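PDB 6JTJ: beta-hexosaminidase from Neisseria gonorrhoeae, which hydrolyses terminal, non-reducing N-acetylhexosamine residues of beta-hexosaminides and probably serves peptidoglycan recycling by releasing N-acetylglucosamine. Local coordinates for residues 99-107 against 154-164; 206-214 against 236-247. All coordinates share one frame; numbering follows the deposited sequence.

Contact 1: residues 99-107 against 154-164; sequences ELIIAVDHE and LSACGIDLSFT. With NAG (2-acetamido-2-deoxy-beta-D-glucopyranose), chain I.
Asp-160 grips the backbone of Ile-102 twice. Its OD2 takes the amide N of Ile-102 at 2.9 Å, nearly straight (165° at the hydrogen) and on the anti lone pair, while its own N donates to Ile-102 O. With CG beside its backbone N (chi1 -69°), the carboxylate folds back over the start of the neighbouring strand, where Ile-101 CD1 lies against OD2; Lys-93 makes a salt bridge to the same oxygen. Beyond Asp-160 the chains run parallel, Val-104 N bonding to Leu-161 O and Phe-163 N to Val-104 O. They are adjacent strands of the family 3 (beta/alpha)8 barrel, joined by a beta-alpha-beta crossover through helix 136-155. From the end of that helix, Leu-154 lays CD2 over a face of the His-106 ring, 4.0 Å from its centroid, and sets CD1 against Val-104 CG1. Ser-162 OG lies anti to its backbone N (chi1 176°) and donates to His-106 O at 2.6 Å from above the carbonyl plane. On the face that carries Ala-103 and Leu-161, Ala-103 CB lies 3.4 Å from Phe-163 CZ. Asp-105 OD1 sits at the edge of that ring, 3.3 Å from Phe-163 CB. Asp-105 OD1 also accepts a hydrogen bond from O4 of the bound N-acetylglucosamine at 2.8 Å. Asp-105 OD2 accepts one from the sugar's O6 at 2.7 Å and salt-bridges Arg-113.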
loop_
_atom_site.group_PDB
_atom_site.type_symbol
_atom_site.label_atom_id
_atom_site.label_comp_id
_atom_site.label_asym_id
_atom_site.label_seq_id
_atom_site.Cartn_x
_atom_site.Cartn_y
_atom_site.Cartn_z
ATOM N N GLU C 99 -28.122 6.766 -16.965
ATOM C CA GLU C 99 -27.683 7.307 -15.701
ATOM C C GLU C 99 -26.205 7.000 -15.499
ATOM O O GLU C 99 -25.718 5.927 -15.868
ATOM C CB GLU C 99 -28.524 6.745 -14.565
ATOM C CG GLU C 99 -30.007 7.100 -14.703
ATOM C CD GLU C 99 -30.878 6.520 -13.605
ATOM O OE1 GLU C 99 -30.534 5.451 -13.079
ATOM O OE2 GLU C 99 -31.929 7.116 -13.278
ATOM N N LEU C 100 -25.485 7.986 -14.975
ATOM C CA LEU C 100 -24.074 7.817 -14.666
ATOM C C LEU C 100 -23.896 6.584 -13.776
ATOM O O LEU C 100 -24.619 6.419 -12.807
ATOM C CB LEU C 100 -23.521 9.062 -13.960
ATOM C CG LEU C 100 -23.408 10.348 -14.794
ATOM C CD1 LEU C 100 -22.968 11.503 -13.908
ATOM C CD2 LEU C 100 -22.457 10.197 -15.971
ATOM N N ILE C 101 -22.943 5.728 -14.139
ATOM C CA ILE C 101 -22.605 4.543 -13.355
ATOM C C ILE C 101 -21.827 4.972 -12.109
ATOM O O ILE C 101 -20.931 5.797 -12.183
ATOM C CB ILE C 101 -21.762 3.551 -14.191
ATOM C CG1 ILE C 101 -22.618 2.927 -15.295
ATOM C CG2 ILE C 101 -21.152 2.465 -13.320
ATOM C CD1 ILE C 101 -23.721 2.008 -14.826
ATOM N N ILE C 102 -22.200 4.432 -10.963
ATOM C CA ILE C 102 -21.584 4.800 -9.695
ATOM C C ILE C 102 -20.888 3.580 -9.088
ATOM O O ILE C 102 -21.503 2.518 -8.915
ATOM C CB ILE C 102 -22.640 5.346 -8.700
ATOM C CG1 ILE C 102 -23.408 6.519 -9.335
ATOM C CG2 ILE C 102 -21.973 5.772 -7.400
ATOM C CD1 ILE C 102 -24.509 7.097 -8.464
ATOM N N ALA C 103 -19.615 3.741 -8.760
ATOM C CA ALA C 103 -18.822 2.658 -8.188
ATOM C C ALA C 103 -18.155 3.051 -6.883
ATOM O O ALA C 103 -18.087 4.229 -6.529
ATOM C CB ALA C 103 -17.773 2.196 -9.183
ATOM N N VAL C 104 -17.709 2.029 -6.156
ATOM C CA VAL C 104 -16.982 2.198 -4.893
ATOM C C VAL C 104 -16.068 0.984 -4.661
ATOM O O VAL C 104 -16.291 -0.090 -5.218
ATOM C CB VAL C 104 -17.959 2.356 -3.709
ATOM C CG1 VAL C 104 -18.662 1.037 -3.399
ATOM C CG2 VAL C 104 -17.259 2.890 -2.473
ATOM N N ASP C 105 -15.020 1.187 -3.877
ATOM C CA ASP C 105 -14.134 0.118 -3.436
ATOM C C ASP C 105 -14.644 -0.505 -2.132
ATOM O O ASP C 105 -14.266 -0.064 -1.040
ATOM C CB ASP C 105 -12.704 0.656 -3.223
ATOM C CG ASP C 105 -12.055 1.156 -4.506
ATOM O OD1 ASP C 105 -11.918 0.342 -5.438
ATOM O OD2 ASP C 105 -11.642 2.337 -4.571
ATOM N N HIS C 106 -15.520 -1.507 -2.250
ATOM C CA HIS C 106 -15.850 -2.382 -1.125
ATOM C C HIS C 106 -15.306 -3.757 -1.412
ATOM O O HIS C 106 -15.925 -4.543 -2.128
ATOM C CB HIS C 106 -17.358 -2.460 -0.864
ATOM C CG HIS C 106 -17.860 -1.409 0.077
ATOM N ND1 HIS C 106 -18.959 -1.595 0.883
ATOM C CD2 HIS C 106 -17.412 -0.163 0.338
ATOM C CE1 HIS C 106 -19.156 -0.514 1.614
ATOM N NE2 HIS C 106 -18.237 0.374 1.296
ATOM N N GLU C 107 -14.130 -4.028 -0.864
ATOM C CA GLU C 107 -13.520 -5.344 -0.943
ATOM C C GLU C 107 -13.804 -6.112 0.330
ATOM O O GLU C 107 -14.149 -7.290 0.285
ATOM C CB GLU C 107 -12.008 -5.229 -1.097
ATOM C CG GLU C 107 -11.551 -4.657 -2.423
ATOM C CD GLU C 107 -10.053 -4.405 -2.474
ATOM O OE1 GLU C 107 -9.298 -5.046 -1.713
ATOM O OE2 GLU C 107 -9.635 -3.567 -3.285
ATOM N N LEU C 154 -25.004 -2.132 -0.744
ATOM C CA LEU C 154 -24.615 -1.019 -1.601
ATOM C C LEU C 154 -25.703 -0.724 -2.617
ATOM O O LEU C 154 -25.977 0.439 -2.910
ATOM C CB LEU C 154 -23.299 -1.308 -2.322
ATOM C CG LEU C 154 -22.026 -1.272 -1.494
ATOM C CD1 LEU C 154 -20.892 -1.854 -2.323
ATOM C CD2 LEU C 154 -21.700 0.144 -1.054
ATOM N N SER C 155 -26.326 -1.774 -3.136
ATOM C CA SER C 155 -27.399 -1.615 -4.109
ATOM C C SER C 155 -28.567 -0.798 -3.539
ATOM O O SER C 155 -29.161 0.010 -4.237
ATOM C CB SER C 155 -27.894 -2.978 -4.581
ATOM O OG SER C 155 -26.880 -3.685 -5.258
ATOM N N ALA C 156 -28.839 -0.983 -2.248
ATOM C CA ALA C 156 -29.872 -0.211 -1.552
ATOM C C ALA C 156 -29.601 1.271 -1.547
ATOM O O ALA C 156 -30.531 2.052 -1.333
ATOM C CB ALA C 156 -30.013 -0.691 -0.125
ATOM N N CYS C 157 -28.338 1.658 -1.723
ATOM C CA CYS C 157 -27.986 3.044 -1.651
ATOM C C CYS C 157 -27.808 3.655 -3.016
ATOM O O CYS C 157 -27.427 4.807 -3.116
ATOM C CB CYS C 157 -26.726 3.205 -0.825
ATOM S SG CYS C 157 -26.926 2.646 0.890
ATOM N N GLY C 158 -28.084 2.898 -4.073
ATOM C CA GLY C 158 -28.003 3.415 -5.442
ATOM C C GLY C 158 -26.652 3.247 -6.116
ATOM O O GLY C 158 -26.385 3.899 -7.122
ATOM N N ILE C 159 -25.808 2.376 -5.567
ATOM C CA ILE C 159 -24.481 2.109 -6.107
ATOM C C ILE C 159 -24.633 1.026 -7.163
ATOM O O ILE C 159 -25.418 0.110 -6.990
ATOM C CB ILE C 159 -23.526 1.586 -5.018
ATOM C CG1 ILE C 159 -23.465 2.546 -3.808
ATOM C CG2 ILE C 159 -22.151 1.318 -5.590
ATOM C CD1 ILE C 159 -22.880 3.902 -4.081
ATOM N N ASP C 160 -23.884 1.112 -8.253
ATOM C CA ASP C 160 -23.986 0.077 -9.297
ATOM C C ASP C 160 -23.058 -1.114 -9.079
ATOM O O ASP C 160 -23.445 -2.255 -9.308
ATOM C CB ASP C 160 -23.715 0.679 -10.665
ATOM C CG ASP C 160 -24.811 1.616 -11.101
ATOM O OD1 ASP C 160 -25.926 1.127 -11.379
ATOM O OD2 ASP C 160 -24.554 2.829 -11.181
ATOM N N LEU C 161 -21.834 -0.827 -8.643
ATOM C CA LEU C 161 -20.739 -1.781 -8.704
ATOM C C LEU C 161 -19.737 -1.512 -7.582
ATOM O O LEU C 161 -19.415 -0.351 -7.299
ATOM C CB LEU C 161 -20.049 -1.582 -10.043
ATOM C CG LEU C 161 -18.732 -2.278 -10.357
ATOM C CD1 LEU C 161 -18.982 -3.715 -10.759
ATOM C CD2 LEU C 161 -18.044 -1.564 -11.484
ATOM N N SER C 162 -19.244 -2.578 -6.965
ATOM C CA SER C 162 -18.028 -2.512 -6.146
ATOM C C SER C 162 -16.832 -3.034 -6.938
ATOM O O SER C 162 -16.947 -4.010 -7.680
ATOM C CB SER C 162 -18.177 -3.341 -4.880
ATOM O OG SER C 162 -16.968 -3.336 -4.136
ATOM N N PHE C 163 -15.693 -2.360 -6.803
ATOM C CA PHE C 163 -14.469 -2.787 -7.467
ATOM C C PHE C 163 -13.850 -3.960 -6.693
ATOM O O PHE C 163 -12.936 -3.790 -5.913
ATOM C CB PHE C 163 -13.473 -1.611 -7.626
ATOM C CG PHE C 163 -13.923 -0.539 -8.605
ATOM C CD1 PHE C 163 -14.407 -0.884 -9.857
ATOM C CD2 PHE C 163 -13.854 0.814 -8.292
ATOM C CE1 PHE C 163 -14.799 0.092 -10.771
ATOM C CE2 PHE C 163 -14.242 1.792 -9.213
ATOM C CZ PHE C 163 -14.709 1.429 -10.453
ATOM N N THR C 164 -14.380 -5.149 -6.950
ATOM C CA THR C 164 -13.986 -6.360 -6.277
ATOM C C THR C 164 -14.415 -7.505 -7.195
ATOM O O THR C 164 -15.395 -7.369 -7.951
ATOM C CB THR C 164 -14.628 -6.409 -4.877
ATOM O OG1 THR C 164 -13.974 -7.377 -4.049
ATOM C CG2 THR C 164 -16.128 -6.708 -4.954
HETATM C C1 NAG I . -5.938 1.675 -6.912
HETATM C C2 NAG I . -6.091 0.407 -6.061
HETATM C C3 NAG I . -7.293 -0.388 -6.514
HETATM C C4 NAG I . -8.535 0.497 -6.589
HETATM C C5 NAG I . -8.323 1.661 -7.537
HETATM C C6 NAG I . -9.493 2.648 -7.469
HETATM C C7 NAG I . -4.306 -1.091 -5.149
HETATM C C8 NAG I . -4.851 -0.826 -3.808
HETATM N N2 NAG I . -4.942 -0.461 -6.143
HETATM O O1 NAG I . -5.173 2.646 -6.222
HETATM O O3 NAG I . -7.478 -1.469 -5.628
HETATM O O4 NAG I . -9.671 -0.235 -6.972
HETATM O O5 NAG I . -7.159 2.360 -7.148
HETATM O O6 NAG I . -9.636 3.257 -6.196
HETATM O O7 NAG I . -3.306 -1.815 -5.292
HETATM O O HOH W 1 -14.950 -8.734 -1.991
#

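Contact 2: residues 206-214 against 236-247; sequences KSCGKHFPG and LEAADLAPFRIM. With NAG (2-acetamido-2-deoxy-beta-D-glucopyranose), chain I.
Phe-244 carries its ring from helix 242-249 into the bend of the chain after Lys-210. Its CB bond points toward that bend, and CG, beside the backbone N (chi1 -71°), lies 3.9 Å from Phe-212 CD1. Along one side of the ring, CD1 meets the same Phe-212 CD1 and CE1 comes up to the backbone N and CA of Phe-212. Along the other, CD2 faces Pro-213 O and CE2 reaches Pro-213 C at 3.8 Å. At the tip, CZ stops 3.5 Å from Phe-212 N, with the Lys-210 to His-211 peptide at the ring edge. Peptide bonds before His-211 and Pro-213 are both cis, and the kinked main chain bends around the end of the ring. Phe-212 turns its own edge onto a face of Phe-244 in a T-shaped stack, centroids 5.4 Å apart and planes at 89°. Leu-241 CD2 fits against Phe-212 and Pro-213, 3.5 Å from Phe-212 CE1 and 3.6 Å from Pro-213 CB, and Leu-236 CD2 reaches Pro-213 CG. The CB bonds of Lys-210 and His-211 point away from the helix, and both side chains reach the bound N-acetylglucosamine: Lys-210 NZ, held by a salt bridge to Glu-107, donates to its O3 and O4, and His-211 NE2 shares a hydrogen bond of 2.9 Å with O3 while Asp-168 holds ND1. Helix 242-249 thus packs outside barrel strand 208-212, its Met-247 lying against helix 186-202, while Phe-212 and Pro-213 also touch helix 274-284 on Leu-281 and Trp-276.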
loop_
_atom_site.group_PDB
_atom_site.type_symbol
_atom_site.label_atom_id
_atom_site.label_comp_id
_atom_site.label_asym_id
_atom_site.label_seq_id
_atom_site.Cartn_x
_atom_site.Cartn_y
_atom_site.Cartn_z
ATOM N N LYS C 206 -22.306 -6.808 -10.886
ATOM C CA LYS C 206 -21.227 -7.498 -11.572
ATOM C C LYS C 206 -19.913 -7.396 -10.782
ATOM O O LYS C 206 -19.876 -6.795 -9.713
ATOM C CB LYS C 206 -21.032 -6.888 -12.959
ATOM C CG LYS C 206 -22.288 -6.913 -13.829
ATOM C CD LYS C 206 -22.802 -8.324 -14.016
ATOM C CE LYS C 206 -23.817 -8.377 -15.139
ATOM N NZ LYS C 206 -24.920 -7.393 -14.922
ATOM N N SER C 207 -18.843 -7.991 -11.320
ATOM C CA SER C 207 -17.537 -8.013 -10.660
ATOM C C SER C 207 -16.457 -7.270 -11.460
ATOM O O SER C 207 -16.588 -7.042 -12.668
ATOM C CB SER C 207 -17.084 -9.438 -10.486
ATOM O OG SER C 207 -16.807 -10.004 -11.765
ATOM N N CYS C 208 -15.404 -6.857 -10.749
ATOM C CA CYS C 208 -14.251 -6.199 -11.350
ATOM C C CYS C 208 -12.993 -6.806 -10.766
ATOM O O CYS C 208 -12.694 -6.585 -9.583
ATOM C CB CYS C 208 -14.280 -4.690 -11.074
ATOM S SG CYS C 208 -12.834 -3.821 -11.700
ATOM N N GLY C 209 -12.282 -7.577 -11.585
ATOM C CA GLY C 209 -11.092 -8.264 -11.142
ATOM C C GLY C 209 -9.905 -7.322 -11.057
ATOM O O GLY C 209 -9.729 -6.499 -11.934
ATOM N N LYS C 210 -9.109 -7.450 -10.002
ATOM C CA LYS C 210 -7.943 -6.596 -9.786
ATOM C C LYS C 210 -6.762 -7.454 -9.342
ATOM O O LYS C 210 -6.985 -8.410 -8.600
ATOM C CB LYS C 210 -8.225 -5.601 -8.651
ATOM C CG LYS C 210 -9.575 -4.947 -8.720
ATOM C CD LYS C 210 -9.625 -3.673 -7.869
ATOM C CE LYS C 210 -9.667 -3.945 -6.380
ATOM N NZ LYS C 210 -10.351 -2.805 -5.681
ATOM N N HIS C 211 -5.508 -7.145 -9.717
ATOM C CA HIS C 211 -5.103 -6.067 -10.613
ATOM C C HIS C 211 -4.368 -6.730 -11.757
ATOM O O HIS C 211 -3.287 -7.262 -11.574
ATOM C CB HIS C 211 -4.198 -5.075 -9.885
ATOM C CG HIS C 211 -4.802 -4.528 -8.639
ATOM N ND1 HIS C 211 -4.871 -5.248 -7.462
ATOM C CD2 HIS C 211 -5.368 -3.327 -8.378
ATOM C CE1 HIS C 211 -5.438 -4.511 -6.529
ATOM N NE2 HIS C 211 -5.754 -3.345 -7.060
ATOM N N PHE C 212 -4.987 -6.723 -12.933
ATOM C CA PHE C 212 -4.507 -7.477 -14.084
ATOM C C PHE C 212 -3.124 -7.000 -14.501
ATOM O O PHE C 212 -2.912 -5.794 -14.623
ATOM C CB PHE C 212 -5.457 -7.287 -15.270
ATOM C CG PHE C 212 -5.012 -7.994 -16.515
ATOM C CD1 PHE C 212 -5.342 -9.330 -16.719
ATOM C CD2 PHE C 212 -4.277 -7.338 -17.464
ATOM C CE1 PHE C 212 -4.931 -9.994 -17.842
ATOM C CE2 PHE C 212 -3.870 -7.998 -18.622
ATOM C CZ PHE C 212 -4.201 -9.319 -18.814
ATOM N N PRO C 213 -2.204 -7.926 -14.803
ATOM C CA PRO C 213 -2.291 -9.372 -14.850
ATOM C C PRO C 213 -1.842 -10.092 -13.571
ATOM O O PRO C 213 -1.662 -11.328 -13.600
ATOM C CB PRO C 213 -1.328 -9.707 -15.980
ATOM C CG PRO C 213 -0.233 -8.709 -15.785
ATOM C CD PRO C 213 -0.891 -7.465 -15.284
ATOM N N GLY C 214 -1.715 -9.362 -12.459
ATOM C CA GLY C 214 -1.380 -9.978 -11.165
ATOM C C GLY C 214 -0.376 -9.159 -10.391
ATOM O O GLY C 214 0.757 -8.997 -10.814
ATOM N N LEU C 236 3.530 -16.479 -15.379
ATOM C CA LEU C 236 2.248 -15.847 -15.085
ATOM C C LEU C 236 1.053 -16.663 -15.576
ATOM O O LEU C 236 0.042 -16.756 -14.867
ATOM C CB LEU C 236 2.190 -14.405 -15.602
ATOM C CG LEU C 236 2.672 -13.361 -14.575
ATOM C CD1 LEU C 236 4.173 -13.215 -14.578
ATOM C CD2 LEU C 236 2.042 -12.000 -14.840
ATOM N N GLU C 237 1.167 -17.273 -16.756
ATOM C CA GLU C 237 0.081 -18.123 -17.275
ATOM C C GLU C 237 -0.153 -19.319 -16.396
ATOM O O GLU C 237 -1.292 -19.737 -16.180
ATOM C CB GLU C 237 0.378 -18.608 -18.692
ATOM C CG GLU C 237 0.399 -17.500 -19.723
ATOM C CD GLU C 237 -0.987 -17.036 -20.159
ATOM O OE1 GLU C 237 -2.025 -17.520 -19.620
ATOM O OE2 GLU C 237 -1.032 -16.163 -21.066
ATOM N N ALA C 238 0.916 -19.837 -15.819
ATOM C CA ALA C 238 0.789 -20.982 -14.925
ATOM C C ALA C 238 0.090 -20.651 -13.603
ATOM O O ALA C 238 -0.352 -21.555 -12.899
ATOM C CB ALA C 238 2.167 -21.577 -14.657
ATOM N N ALA C 239 0.035 -19.372 -13.223
ATOM C CA ALA C 239 -0.465 -19.015 -11.893
ATOM C C ALA C 239 -1.302 -17.744 -11.914
ATOM O O ALA C 239 -2.537 -17.824 -11.968
ATOM C CB ALA C 239 0.702 -18.894 -10.915
ATOM N N ASP C 240 -0.644 -16.579 -11.901
ATOM C CA ASP C 240 -1.344 -15.307 -11.607
ATOM C C ASP C 240 -2.457 -14.975 -12.614
ATOM O O ASP C 240 -3.494 -14.435 -12.242
ATOM C CB ASP C 240 -0.356 -14.157 -11.563
ATOM C CG ASP C 240 0.786 -14.387 -10.582
ATOM O OD1 ASP C 240 1.507 -15.383 -10.737
ATOM O OD2 ASP C 240 0.978 -13.559 -9.667
ATOM N N LEU C 241 -2.257 -15.347 -13.877
ATOM C CA LEU C 241 -3.260 -15.085 -14.920
ATOM C C LEU C 241 -4.458 -15.985 -14.880
ATOM O O LEU C 241 -5.529 -15.616 -15.373
ATOM C CB LEU C 241 -2.627 -15.146 -16.323
ATOM C CG LEU C 241 -1.937 -13.858 -16.746
ATOM C CD1 LEU C 241 -0.995 -14.105 -17.927
ATOM C CD2 LEU C 241 -2.945 -12.781 -17.088
ATOM N N ALA C 242 -4.324 -17.163 -14.308
ATOM C CA ALA C 242 -5.402 -18.147 -14.420
ATOM C C ALA C 242 -6.726 -17.654 -13.834
ATOM O O ALA C 242 -7.777 -17.863 -14.440
ATOM C CB ALA C 242 -4.984 -19.483 -13.823
ATOM N N PRO C 243 -6.696 -16.991 -12.660
ATOM C CA PRO C 243 -7.993 -16.497 -12.130
ATOM C C PRO C 243 -8.664 -15.443 -13.022
ATOM O O PRO C 243 -9.885 -15.399 -13.099
ATOM C CB PRO C 243 -7.629 -15.905 -10.769
ATOM C CG PRO C 243 -6.342 -16.571 -10.386
ATOM C CD PRO C 243 -5.622 -16.910 -11.661
ATOM N N PHE C 244 -7.863 -14.634 -13.705
ATOM C CA PHE C 244 -8.390 -13.659 -14.625
ATOM C C PHE C 244 -9.047 -14.350 -15.826
ATOM O O PHE C 244 -10.161 -13.989 -16.194
ATOM C CB PHE C 244 -7.303 -12.679 -15.091
ATOM C CG PHE C 244 -6.846 -11.715 -14.015
ATOM C CD1 PHE C 244 -7.554 -10.568 -13.745
ATOM C CD2 PHE C 244 -5.704 -11.971 -13.277
ATOM C CE1 PHE C 244 -7.143 -9.689 -12.754
ATOM C CE2 PHE C 244 -5.275 -11.100 -12.284
ATOM C CZ PHE C 244 -6.014 -9.964 -12.009
ATOM N N ARG C 245 -8.390 -15.355 -16.400
ATOM C CA ARG C 245 -8.987 -16.116 -17.508
ATOM C C ARG C 245 -10.326 -16.713 -17.142
ATOM O O ARG C 245 -11.308 -16.577 -17.871
ATOM C CB ARG C 245 -8.081 -17.255 -17.942
ATOM C CG ARG C 245 -6.905 -16.817 -18.775
ATOM C CD ARG C 245 -6.305 -18.086 -19.367
ATOM N NE ARG C 245 -5.889 -17.932 -20.793
ATOM C CZ ARG C 245 -4.884 -17.169 -21.228
ATOM N NH1 ARG C 245 -4.140 -16.505 -20.367
ATOM N NH2 ARG C 245 -4.614 -17.086 -22.533
ATOM N N ILE C 246 -10.356 -17.360 -15.985
ATOM C CA ILE C 246 -11.538 -18.072 -15.544
ATOM C C ILE C 246 -12.672 -17.082 -15.245
ATOM O O ILE C 246 -13.823 -17.313 -15.629
ATOM C CB ILE C 246 -11.198 -18.946 -14.322
ATOM C CG1 ILE C 246 -10.218 -20.058 -14.746
ATOM C CG2 ILE C 246 -12.451 -19.546 -13.723
ATOM C CD1 ILE C 246 -9.538 -20.814 -13.597
ATOM N N MET C 247 -12.358 -15.991 -14.546
ATOM C CA MET C 247 -13.379 -14.969 -14.249
ATOM C C MET C 247 -13.913 -14.318 -15.519
ATOM O O MET C 247 -15.117 -14.077 -15.638
ATOM C CB MET C 247 -12.818 -13.926 -13.319
ATOM C CG MET C 247 -12.645 -14.432 -11.901
ATOM S SD MET C 247 -14.216 -14.467 -11.032
ATOM C CE MET C 247 -14.448 -12.746 -10.629
HETATM C C1 NAG I . -5.938 1.675 -6.912
HETATM C C2 NAG I . -6.091 0.407 -6.061
HETATM C C3 NAG I . -7.293 -0.388 -6.514
HETATM C C4 NAG I . -8.535 0.497 -6.589
HETATM C C5 NAG I . -8.323 1.661 -7.537
HETATM C C6 NAG I . -9.493 2.648 -7.469
HETATM C C7 NAG I . -4.306 -1.091 -5.149
HETATM C C8 NAG I . -4.851 -0.826 -3.808
HETATM N N2 NAG I . -4.942 -0.461 -6.143
HETATM O O1 NAG I . -5.173 2.646 -6.222
HETATM O O3 NAG I . -7.478 -1.469 -5.628
HETATM O O4 NAG I . -9.671 -0.235 -6.972
HETATM O O5 NAG I . -7.159 2.360 -7.148
HETATM O O6 NAG I . -9.636 3.257 -6.196
HETATM O O7 NAG I . -3.306 -1.815 -5.292
#

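From the N terminus, contact 1 comes first: it closes a loop of 46 residues that holds helix 124-134 and most of helix 136-155, and brings strand 161-162 beside strand 101-108. The chain then passes through helix 186-202 to strand 208-212, where contact 2 closes a 21-residue loop that includes Asp-221 and His-223, the latter the predicted proton donor/acceptor. The two follow in series, neither nested nor crossing. Thr-164 bonds to Cys-208 through the backbone and continues the barrel from one contact to the other. At the sugar site Lys-210 of contact 2 makes a salt bridge to Glu-107 of contact 1, and Asp-221 O of the second subunit also bonds to the sugar.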